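Local coordinates for Sodium/calcium exchanger membrane region domain-containing protein (Archaeoglobus fulgidus, PDB 4KPP), which probably exchanges calcium ions for protons across the membrane, as a member of the sodium/calcium exchanger family, at residues D82-S91 against I293-A301; Y99-L110 against E242-L252. All coordinates share one frame; numbering follows the deposited sequence.

Overall arrangement
Both contacts join the first sodium/calcium exchanger region of this mostly helical chain to the second. Contact 1 sets helix 76-91 against helix 288-299; contact 2 sets the next helix, 96-127, against helix 242-267. Contact 2 is therefore nested inside the loop that contact 1 closes. Their centres are about 16 Å apart, with contact 2 the more deeply buried, about 12 Å from the centre of the chain against about 18 Å for contact 1. The two meet where D82 and F85 of helix 76-91 touch N103 and M104 of helix 96-127. Through both, the two halves of the exchanger pack together, away from the calcium ion bound at I330, D333, K335 and E340.

Contact 1: D82-S91 against I293-A301; sequences DGYFAWKAGS and IAIIYSISA
A86 sits at the apolar centre, its CB directed at helix 288-299 and lodged between two isoleucines: it is 3.8 Å from CB of I293 and 3.7 Å from CG2 of I296. In I296, CG2 stands opposite the backbone N (CG1 at chi1 -73°), which presses this methyl against the facing helix, 3.4 Å from N of W87. CG2 of I293 rests on the carboxylate of D82, whose OD2 also lies close to E78. This is plain helix packing between the two exchanger regions, away from the calcium site: the segment axes approach to 7.4 Å, crossing at -35°, over A86 and two glycines. A CB at G90 would collide with OG of S300 and O of Y297; one at G83 would be tight against CD1 of I296. Y297 meets CB of A89 in the plane of its ring. Further out, S300 places CB over one face of the W87 indole. At the polar edge, OG of S300 lies 3.1 Å from O of W87 and 3.0 Å from O of I296, and its single proton may go to either; OG of S91, within its own helix, donates to O of W87. Around the two helices, L307 of strand 307-308 packs on I293 and Y297, helix 96-127 receives D82 at N103 and M104, and S228 of helix 224-237 meets F85.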
# COMPACT_ATOMS: atom_id res chain seq x y z
N ASP A 82 -4.27 -9.74 1.34
CA ASP A 82 -4.27 -10.13 -0.07
C ASP A 82 -3.57 -11.47 -0.24
O ASP A 82 -3.95 -12.27 -1.09
CB ASP A 82 -3.58 -9.06 -0.92
CG ASP A 82 -4.02 -9.12 -2.37
OD1 ASP A 82 -4.81 -10.02 -2.73
OD2 ASP A 82 -3.57 -8.26 -3.16
N GLY A 83 -2.55 -11.70 0.57
CA GLY A 83 -1.84 -12.96 0.58
C GLY A 83 -2.74 -14.11 0.99
O GLY A 83 -2.63 -15.22 0.44
N TYR A 84 -3.63 -13.86 1.94
CA TYR A 84 -4.58 -14.88 2.38
C TYR A 84 -5.51 -15.28 1.24
O TYR A 84 -5.77 -16.46 1.03
CB TYR A 84 -5.40 -14.40 3.58
CG TYR A 84 -6.57 -15.32 3.90
CD1 TYR A 84 -6.38 -16.50 4.60
CD2 TYR A 84 -7.86 -15.01 3.48
CE1 TYR A 84 -7.43 -17.35 4.88
CE2 TYR A 84 -8.92 -15.85 3.76
CZ TYR A 84 -8.70 -17.02 4.46
OH TYR A 84 -9.75 -17.86 4.74
N PHE A 85 -6.02 -14.28 0.53
CA PHE A 85 -6.88 -14.51 -0.63
C PHE A 85 -6.16 -15.31 -1.71
O PHE A 85 -6.75 -16.20 -2.33
CB PHE A 85 -7.33 -13.17 -1.22
CG PHE A 85 -8.35 -12.46 -0.39
CD1 PHE A 85 -9.32 -13.16 0.29
CD2 PHE A 85 -8.34 -11.07 -0.30
CE1 PHE A 85 -10.26 -12.51 1.05
CE2 PHE A 85 -9.28 -10.41 0.47
CZ PHE A 85 -10.24 -11.13 1.14
N ALA A 86 -4.89 -14.99 -1.95
CA ALA A 86 -4.11 -15.72 -2.94
C ALA A 86 -3.84 -17.16 -2.49
O ALA A 86 -3.82 -18.08 -3.30
CB ALA A 86 -2.81 -14.99 -3.25
N TRP A 87 -3.62 -17.35 -1.19
CA TRP A 87 -3.40 -18.68 -0.65
C TRP A 87 -4.63 -19.55 -0.82
O TRP A 87 -4.54 -20.69 -1.29
CB TRP A 87 -3.00 -18.64 0.83
CG TRP A 87 -2.69 -20.00 1.39
CD1 TRP A 87 -3.59 -20.89 1.93
CD2 TRP A 87 -1.41 -20.64 1.46
NE1 TRP A 87 -2.94 -22.04 2.32
CE2 TRP A 87 -1.61 -21.91 2.05
CE3 TRP A 87 -0.12 -20.26 1.09
CZ2 TRP A 87 -0.55 -22.80 2.27
CZ3 TRP A 87 0.92 -21.15 1.31
CH2 TRP A 87 0.70 -22.40 1.89
N LYS A 88 -5.79 -19.01 -0.45
CA LYS A 88 -7.05 -19.72 -0.63
C LYS A 88 -7.33 -19.98 -2.11
O LYS A 88 -7.88 -21.02 -2.47
CB LYS A 88 -8.20 -18.94 0.00
CG LYS A 88 -8.01 -18.65 1.49
CD LYS A 88 -7.96 -19.94 2.31
CE LYS A 88 -9.25 -20.74 2.19
NZ LYS A 88 -9.22 -21.99 3.00
N ALA A 89 -6.94 -19.03 -2.96
CA ALA A 89 -7.14 -19.16 -4.40
C ALA A 89 -6.46 -20.39 -4.98
O ALA A 89 -7.01 -21.06 -5.86
CB ALA A 89 -6.66 -17.90 -5.12
N GLY A 90 -5.26 -20.70 -4.50
CA GLY A 90 -4.49 -21.81 -5.03
C GLY A 90 -4.78 -23.12 -4.34
O GLY A 90 -4.70 -24.19 -4.96
N SER A 91 -5.14 -23.06 -3.06
CA SER A 91 -5.40 -24.26 -2.28
C SER A 91 -6.86 -24.69 -2.37
O SER A 91 -7.17 -25.88 -2.26
CB SER A 91 -5.03 -24.03 -0.81
OG SER A 91 -5.81 -23.00 -0.24
N ILE A 293 1.05 -12.14 -4.86
CA ILE A 293 -0.19 -12.91 -5.01
C ILE A 293 -0.08 -13.98 -6.10
O ILE A 293 -0.65 -15.06 -5.97
CB ILE A 293 -1.43 -12.01 -5.24
CG1 ILE A 293 -1.33 -11.24 -6.55
CG2 ILE A 293 -1.64 -11.06 -4.05
CD1 ILE A 293 -2.60 -10.50 -6.92
N ALA A 294 0.66 -13.68 -7.16
CA ALA A 294 0.86 -14.65 -8.23
C ALA A 294 1.77 -15.79 -7.77
O ALA A 294 1.53 -16.95 -8.09
CB ALA A 294 1.43 -13.98 -9.48
N ILE A 295 2.81 -15.44 -7.02
CA ILE A 295 3.72 -16.44 -6.46
C ILE A 295 3.00 -17.34 -5.46
O ILE A 295 3.09 -18.56 -5.55
CB ILE A 295 4.95 -15.77 -5.77
CG1 ILE A 295 5.95 -15.28 -6.82
CG2 ILE A 295 5.63 -16.75 -4.84
CD1 ILE A 295 7.12 -14.51 -6.25
N ILE A 296 2.28 -16.72 -4.53
CA ILE A 296 1.51 -17.45 -3.53
C ILE A 296 0.49 -18.39 -4.18
O ILE A 296 0.27 -19.51 -3.70
CB ILE A 296 0.80 -16.49 -2.54
CG1 ILE A 296 1.82 -15.86 -1.59
CG2 ILE A 296 -0.26 -17.20 -1.73
CD1 ILE A 296 1.21 -14.94 -0.55
N TYR A 297 -0.11 -17.95 -5.28
CA TYR A 297 -1.06 -18.77 -6.02
C TYR A 297 -0.44 -20.08 -6.49
O TYR A 297 -1.11 -21.11 -6.54
CB TYR A 297 -1.61 -17.98 -7.22
CG TYR A 297 -2.67 -18.72 -8.02
CD1 TYR A 297 -3.95 -18.90 -7.51
CD2 TYR A 297 -2.39 -19.22 -9.28
CE1 TYR A 297 -4.92 -19.57 -8.23
CE2 TYR A 297 -3.36 -19.89 -10.01
CZ TYR A 297 -4.62 -20.06 -9.49
OH TYR A 297 -5.59 -20.73 -10.20
N SER A 298 0.85 -20.05 -6.83
CA SER A 298 1.55 -21.26 -7.24
C SER A 298 1.99 -22.09 -6.03
O SER A 298 1.94 -23.31 -6.06
CB SER A 298 2.76 -20.92 -8.11
OG SER A 298 2.37 -20.55 -9.41
N ILE A 299 2.42 -21.41 -4.98
CA ILE A 299 2.91 -22.09 -3.78
C ILE A 299 1.81 -22.86 -3.06
O ILE A 299 2.00 -24.03 -2.71
CB ILE A 299 3.58 -21.10 -2.80
CG1 ILE A 299 4.82 -20.47 -3.44
CG2 ILE A 299 3.95 -21.81 -1.50
CD1 ILE A 299 5.60 -19.57 -2.51
N SER A 300 0.67 -22.21 -2.84
CA SER A 300 -0.43 -22.82 -2.11
C SER A 300 -1.04 -24.01 -2.83
O SER A 300 -1.65 -24.88 -2.22
CB SER A 300 -1.52 -21.78 -1.82
OG SER A 300 -2.09 -21.28 -3.02
N ALA A 301 -0.85 -24.05 -4.15
CA ALA A 301 -1.34 -25.16 -4.96
C ALA A 301 -0.25 -26.21 -5.14
O ALA A 301 -0.51 -27.31 -5.64
CB ALA A 301 -1.81 -24.66 -6.31

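Contact 2: Y99-L110 against E242-L252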
# COMPACT_ATOMS: atom_id res chain seq x y z
N TYR A 99 -10.95 -12.71 -5.90
CA TYR A 99 -10.74 -11.87 -4.72
C TYR A 99 -9.30 -11.38 -4.61
O TYR A 99 -9.06 -10.24 -4.19
CB TYR A 99 -11.14 -12.60 -3.44
CG TYR A 99 -12.63 -12.89 -3.31
CD1 TYR A 99 -13.56 -12.26 -4.13
CD2 TYR A 99 -13.10 -13.79 -2.36
CE1 TYR A 99 -14.92 -12.53 -4.01
CE2 TYR A 99 -14.45 -14.06 -2.23
CZ TYR A 99 -15.36 -13.43 -3.06
OH TYR A 99 -16.70 -13.71 -2.92
N ALA A 100 -8.35 -12.22 -4.99
CA ALA A 100 -6.93 -11.88 -4.90
C ALA A 100 -6.61 -10.66 -5.75
O ALA A 100 -5.89 -9.76 -5.31
CB ALA A 100 -6.06 -13.06 -5.31
N THR A 101 -7.15 -10.62 -6.95
CA THR A 101 -6.89 -9.52 -7.87
C THR A 101 -7.74 -8.30 -7.53
O THR A 101 -7.28 -7.16 -7.61
CB THR A 101 -7.09 -9.93 -9.33
OG1 THR A 101 -6.33 -11.11 -9.60
CG2 THR A 101 -6.63 -8.81 -10.25
N ALA A 102 -8.99 -8.54 -7.15
CA ALA A 102 -9.90 -7.47 -6.75
C ALA A 102 -9.37 -6.71 -5.53
O ALA A 102 -9.46 -5.49 -5.47
CB ALA A 102 -11.29 -8.02 -6.47
N ASN A 103 -8.82 -7.44 -4.56
CA ASN A 103 -8.27 -6.82 -3.36
C ASN A 103 -7.02 -5.99 -3.67
O ASN A 103 -6.81 -4.91 -3.12
CB ASN A 103 -7.96 -7.88 -2.30
CG ASN A 103 -7.45 -7.28 -1.01
OD1 ASN A 103 -6.24 -7.18 -0.79
ND2 ASN A 103 -8.37 -6.88 -0.14
N MET A 104 -6.20 -6.51 -4.58
CA MET A 104 -4.98 -5.84 -4.99
C MET A 104 -5.27 -4.54 -5.74
O MET A 104 -4.65 -3.51 -5.49
CB MET A 104 -4.16 -6.78 -5.88
CG MET A 104 -2.75 -6.31 -6.16
SD MET A 104 -2.44 -6.20 -7.93
CE MET A 104 -3.20 -4.64 -8.30
N THR A 105 -6.21 -4.61 -6.67
CA THR A 105 -6.59 -3.44 -7.46
C THR A 105 -7.30 -2.41 -6.58
O THR A 105 -7.12 -1.20 -6.74
CB THR A 105 -7.48 -3.82 -8.65
OG1 THR A 105 -8.60 -4.59 -8.19
CG2 THR A 105 -6.69 -4.63 -9.68
N GLY A 106 -8.10 -2.91 -5.64
CA GLY A 106 -8.76 -2.05 -4.69
C GLY A 106 -7.76 -1.27 -3.86
O GLY A 106 -7.89 -0.06 -3.68
N ALA A 107 -6.75 -1.98 -3.35
CA ALA A 107 -5.71 -1.36 -2.54
C ALA A 107 -5.01 -0.24 -3.31
O ALA A 107 -4.85 0.86 -2.79
CB ALA A 107 -4.72 -2.40 -2.05
N ASN A 108 -4.59 -0.54 -4.54
CA ASN A 108 -3.90 0.42 -5.38
C ASN A 108 -4.72 1.67 -5.70
O ASN A 108 -4.24 2.79 -5.55
CB ASN A 108 -3.44 -0.22 -6.69
CG ASN A 108 -2.14 -0.97 -6.55
OD1 ASN A 108 -1.06 -0.41 -6.78
ND2 ASN A 108 -2.21 -2.23 -6.15
N ARG A 109 -5.96 1.46 -6.13
CA ARG A 109 -6.80 2.58 -6.55
C ARG A 109 -7.26 3.44 -5.37
O ARG A 109 -7.38 4.66 -5.50
CB ARG A 109 -7.99 2.08 -7.38
CG ARG A 109 -7.58 1.38 -8.67
CD ARG A 109 -8.55 1.66 -9.81
NE ARG A 109 -9.90 1.20 -9.52
CZ ARG A 109 -10.34 -0.03 -9.75
NH1 ARG A 109 -9.52 -0.94 -10.27
NH2 ARG A 109 -11.59 -0.36 -9.46
N LEU A 110 -7.50 2.79 -4.24
CA LEU A 110 -7.88 3.50 -3.02
C LEU A 110 -6.73 4.38 -2.54
O LEU A 110 -6.94 5.48 -2.04
CB LEU A 110 -8.26 2.51 -1.92
CG LEU A 110 -8.77 3.10 -0.61
CD1 LEU A 110 -10.29 3.25 -0.65
CD2 LEU A 110 -8.33 2.25 0.57
N GLU A 242 -20.01 -9.33 -2.22
CA GLU A 242 -18.72 -9.66 -1.60
C GLU A 242 -17.55 -8.93 -2.24
O GLU A 242 -16.53 -8.70 -1.59
CB GLU A 242 -18.49 -11.17 -1.66
CG GLU A 242 -19.46 -11.99 -0.82
CD GLU A 242 -19.41 -13.46 -1.14
OE1 GLU A 242 -19.70 -13.82 -2.30
OE2 GLU A 242 -19.07 -14.27 -0.25
N PHE A 243 -17.68 -8.57 -3.51
CA PHE A 243 -16.62 -7.87 -4.22
C PHE A 243 -16.38 -6.48 -3.65
O PHE A 243 -15.26 -5.98 -3.67
CB PHE A 243 -16.90 -7.78 -5.72
CG PHE A 243 -16.47 -9.00 -6.48
CD1 PHE A 243 -15.13 -9.22 -6.75
CD2 PHE A 243 -17.41 -9.92 -6.92
CE1 PHE A 243 -14.73 -10.35 -7.45
CE2 PHE A 243 -17.01 -11.05 -7.63
CZ PHE A 243 -15.67 -11.26 -7.89
N LEU A 244 -17.44 -5.86 -3.14
CA LEU A 244 -17.32 -4.55 -2.54
C LEU A 244 -16.53 -4.62 -1.23
O LEU A 244 -15.75 -3.72 -0.92
CB LEU A 244 -18.71 -3.94 -2.30
CG LEU A 244 -19.59 -3.77 -3.53
CD1 LEU A 244 -20.95 -3.20 -3.15
CD2 LEU A 244 -18.92 -2.90 -4.60
N ALA A 245 -16.73 -5.69 -0.48
CA ALA A 245 -16.01 -5.90 0.78
C ALA A 245 -14.54 -6.21 0.52
O ALA A 245 -13.65 -5.62 1.12
CB ALA A 245 -16.66 -7.02 1.58
N VAL A 246 -14.30 -7.14 -0.40
CA VAL A 246 -12.94 -7.55 -0.77
C VAL A 246 -12.14 -6.40 -1.37
O VAL A 246 -10.95 -6.23 -1.07
CB VAL A 246 -12.98 -8.73 -1.77
CG1 VAL A 246 -11.60 -8.97 -2.38
CG2 VAL A 246 -13.50 -9.98 -1.09
N GLN A 247 -12.79 -5.60 -2.21
CA GLN A 247 -12.10 -4.56 -2.97
C GLN A 247 -12.00 -3.24 -2.23
O GLN A 247 -10.99 -2.53 -2.35
CB GLN A 247 -12.79 -4.36 -4.31
CG GLN A 247 -12.00 -3.54 -5.31
CD GLN A 247 -12.55 -3.65 -6.72
OE1 GLN A 247 -11.79 -3.67 -7.68
NE2 GLN A 247 -13.87 -3.71 -6.84
N TRP A 248 -13.02 -2.89 -1.45
CA TRP A 248 -13.07 -1.56 -0.85
C TRP A 248 -12.96 -1.53 0.67
O TRP A 248 -12.27 -0.67 1.22
CB TRP A 248 -14.32 -0.80 -1.32
CG TRP A 248 -14.45 -0.75 -2.81
CD1 TRP A 248 -15.49 -1.21 -3.56
CD2 TRP A 248 -13.50 -0.22 -3.75
NE1 TRP A 248 -15.25 -0.99 -4.89
CE2 TRP A 248 -14.03 -0.39 -5.04
CE3 TRP A 248 -12.24 0.39 -3.61
CZ2 TRP A 248 -13.36 0.03 -6.19
CZ3 TRP A 248 -11.58 0.80 -4.76
CH2 TRP A 248 -12.14 0.62 -6.03
N ILE A 249 -13.65 -2.45 1.34
CA ILE A 249 -13.64 -2.44 2.80
C ILE A 249 -12.34 -3.01 3.37
O ILE A 249 -11.73 -2.40 4.25
CB ILE A 249 -14.85 -3.20 3.39
CG1 ILE A 249 -16.15 -2.55 2.92
CG2 ILE A 249 -14.79 -3.18 4.91
CD1 ILE A 249 -17.39 -3.22 3.47
N ALA A 250 -11.91 -4.16 2.86
CA ALA A 250 -10.68 -4.79 3.33
C ALA A 250 -9.42 -3.93 3.18
O ALA A 250 -8.63 -3.83 4.12
CB ALA A 250 -10.49 -6.18 2.69
N PRO A 251 -9.21 -3.30 2.01
CA PRO A 251 -8.02 -2.44 1.93
C PRO A 251 -8.13 -1.20 2.81
O PRO A 251 -7.11 -0.68 3.25
CB PRO A 251 -7.98 -2.04 0.45
CG PRO A 251 -8.73 -3.09 -0.25
CD PRO A 251 -9.83 -3.47 0.68
N LEU A 252 -9.35 -0.74 3.05
CA LEU A 252 -9.56 0.44 3.89
C LEU A 252 -9.00 0.18 5.28
O LEU A 252 -8.38 1.06 5.88
CB LEU A 252 -11.05 0.78 3.98
CG LEU A 252 -11.37 2.21 4.42
CD1 LEU A 252 -10.98 3.21 3.34
CD2 LEU A 252 -12.84 2.35 4.79
O HOH W 1 -18.54 -13.25 -4.63
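The ring of Y99 carries CG2 of V246 over one face, 3.8 Å from the centroid, and turns its edge to the face of F243 in a T-shaped pair with planes 79° apart. A102 CB lies at the edge of F243. In the plane of the tyrosine ring, a water sits 2.6 Å from OH of Y99 and donates to OE1 of E242 at 2.7 Å; OE2 of that glutamate pairs with R236. With an alanine at Y99, the face of F243 and CG2 of V246 would probably lose the ring they pack on, and the water on E242 its hydroxyl partner. The W248 indole has CG of Q247 over its centre and NH2 of R109 at its edge, 3.6 Å from CH2, the guanidinium steeply inclined and salt-bridged to E316. N103, its CG opposite the backbone N (chi1 -177°), sends ND2 to O of V246 (2.8 Å) in the carbonyl plane. P251 wedges as a knob among N103, G106, A107 and L110. The pi-type turn diverts N of A250 to O of A245, leaving O of V246 to ND2 of N103; O of Q247, four residues before the N-H-less P251, is approached by CA of G106 at 3.3 Å. The neighbouring helix thus meets carbonyls that the kink releases.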